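PDB 2Z4T: beta-galactoside alpha-2,6-sialyltransferase from Photobacterium sp., which transfers sialic acid from a CMP-linked donor to the galactose of acceptors such as lactose, forming an alpha-2,6 linkage. Local coordinates for residues Leu117-Asp122 and Val196-Asn201. Residues are numbered along the deposited sequence; the frame is centred on the assembly and turned at random.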
# COMPACT_ATOMS: atom_id res chain seq x y z
N LEU A 117 -11.57 9.04 8.51
CA LEU A 117 -11.06 7.71 8.67
C LEU A 117 -10.49 7.26 7.32
O LEU A 117 -11.00 7.62 6.22
CB LEU A 117 -12.19 6.79 9.14
CG LEU A 117 -11.86 5.39 9.64
CD1 LEU A 117 -10.92 5.46 10.83
CD2 LEU A 117 -13.13 4.63 10.00
N GLU A 118 -9.38 6.52 7.42
CA GLU A 118 -8.74 5.89 6.28
C GLU A 118 -8.53 4.44 6.64
O GLU A 118 -7.89 4.16 7.65
CB GLU A 118 -7.40 6.53 6.00
CG GLU A 118 -7.47 7.90 5.39
CD GLU A 118 -6.10 8.54 5.30
OE1 GLU A 118 -6.00 9.65 4.73
OE2 GLU A 118 -5.12 7.94 5.81
N VAL A 119 -9.10 3.54 5.83
CA VAL A 119 -9.01 2.10 6.05
C VAL A 119 -8.21 1.44 4.92
O VAL A 119 -8.47 1.69 3.73
CB VAL A 119 -10.41 1.49 6.17
CG1 VAL A 119 -10.34 0.00 6.47
CG2 VAL A 119 -11.25 2.20 7.25
N TYR A 120 -7.25 0.59 5.27
CA TYR A 120 -6.39 -0.06 4.29
C TYR A 120 -6.29 -1.56 4.56
O TYR A 120 -5.87 -1.97 5.65
CB TYR A 120 -4.97 0.50 4.36
CG TYR A 120 -4.82 2.01 4.31
CD1 TYR A 120 -4.47 2.64 3.12
CD2 TYR A 120 -4.97 2.79 5.46
CE1 TYR A 120 -4.31 4.02 3.04
CE2 TYR A 120 -4.80 4.18 5.41
CZ TYR A 120 -4.46 4.78 4.19
OH TYR A 120 -4.28 6.13 4.09
N VAL A 121 -6.67 -2.37 3.57
CA VAL A 121 -6.72 -3.81 3.76
C VAL A 121 -6.01 -4.55 2.63
O VAL A 121 -6.30 -4.35 1.43
CB VAL A 121 -8.19 -4.33 3.87
CG1 VAL A 121 -8.23 -5.81 4.28
CG2 VAL A 121 -9.01 -3.48 4.86
N ASP A 122 -5.09 -5.43 3.03
CA ASP A 122 -4.41 -6.29 2.10
C ASP A 122 -3.62 -7.39 2.81
O ASP A 122 -3.06 -7.17 3.89
CB ASP A 122 -3.46 -5.47 1.19
CG ASP A 122 -2.66 -6.35 0.26
OD1 ASP A 122 -3.25 -7.22 -0.42
OD2 ASP A 122 -1.42 -6.20 0.20
N VAL A 196 -14.81 8.95 5.15
CA VAL A 196 -14.11 7.66 5.07
C VAL A 196 -13.42 7.47 3.71
O VAL A 196 -14.04 7.65 2.65
CB VAL A 196 -15.05 6.46 5.35
CG1 VAL A 196 -14.31 5.15 5.19
CG2 VAL A 196 -15.65 6.56 6.73
N LYS A 197 -12.14 7.14 3.75
CA LYS A 197 -11.44 6.59 2.59
C LYS A 197 -11.21 5.08 2.78
O LYS A 197 -10.92 4.63 3.89
CB LYS A 197 -10.11 7.27 2.39
CG LYS A 197 -10.22 8.61 1.72
CD LYS A 197 -8.93 9.38 1.96
CE LYS A 197 -8.43 10.10 0.70
NZ LYS A 197 -7.43 9.29 -0.07
N LEU A 198 -11.37 4.32 1.71
CA LEU A 198 -11.16 2.88 1.78
C LEU A 198 -10.14 2.48 0.73
O LEU A 198 -10.10 3.05 -0.38
CB LEU A 198 -12.46 2.10 1.57
CG LEU A 198 -13.63 2.32 2.54
CD1 LEU A 198 -14.85 1.56 2.05
CD2 LEU A 198 -13.29 1.92 3.99
N SER A 199 -9.32 1.49 1.08
CA SER A 199 -8.30 1.00 0.19
C SER A 199 -8.17 -0.51 0.29
O SER A 199 -8.09 -1.08 1.38
CB SER A 199 -6.95 1.66 0.50
OG SER A 199 -5.99 1.31 -0.49
N SER A 200 -8.13 -1.16 -0.87
CA SER A 200 -8.00 -2.60 -0.90
C SER A 200 -7.20 -3.13 -2.07
O SER A 200 -7.16 -2.50 -3.14
CB SER A 200 -9.38 -3.27 -0.93
OG SER A 200 -9.24 -4.68 -1.11
N ASN A 201 -6.56 -4.27 -1.81
CA ASN A 201 -6.25 -5.28 -2.82
C ASN A 201 -7.43 -5.38 -3.82
O ASN A 201 -8.57 -5.57 -3.41
CB ASN A 201 -5.99 -6.61 -2.09
CG ASN A 201 -5.63 -7.75 -3.02
OD1 ASN A 201 -6.42 -8.14 -3.90
ND2 ASN A 201 -4.44 -8.34 -2.81
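Leu117-Asp122 and Val196-Asn201 run side by side as parallel strands, their short axes 4.7 Å apart and 10° from parallel. Lys197 bonds through its N to Leu117 O and through its own O to Val119 N; Ser199 repeats the pattern between Val119 and Val121, though its N-H bends to a weak bond with Val119 O. Asn201 N closes the ladder on Val121 O at 3.3 Å.

On one face, beta-branched Val119 suits an extended strand, and its CB lies 3.6 Å from CD2 of Leu198, the two side chains lying abreast. On the other, Glu118 CG runs alongside the aliphatic part of Lys197, 4.0 Å from its CD. Small Ser199 lets its CB come within 3.7 Å of Tyr120 CD1. With chi1 at -51°, the Tyr120 ring turns back along its own strand, and its OH reaches Glu118 OE2 at 2.6 Å from above the carboxylate plane; Arg147 makes a salt bridge to that same oxygen.

At the C-terminal ends Asn201 ND2 donates to Asp122 OD1 (2.9 Å), which lies nearly in the amide plane. ND2 also hydrogen-bonds to Asp232 OD2, while Asp122 OD2 accepts from Thr128. The Asp122 side chain, a magnesium ligand in another structure of this protein, stays about 4 Å (nearest atoms) from a magnesium ion here.

These strands belong to the parallel sheet of a GT-B Rossmann-like domain, whose substrates sit near the C-terminal strand ends, with galactose bound close to Asn201. Strand 146-151 flanks Leu117-Asp122, helix 126-141 packs on the Tyr120 face, and helix 205-216 meets Leu198 and Ser200 on the other.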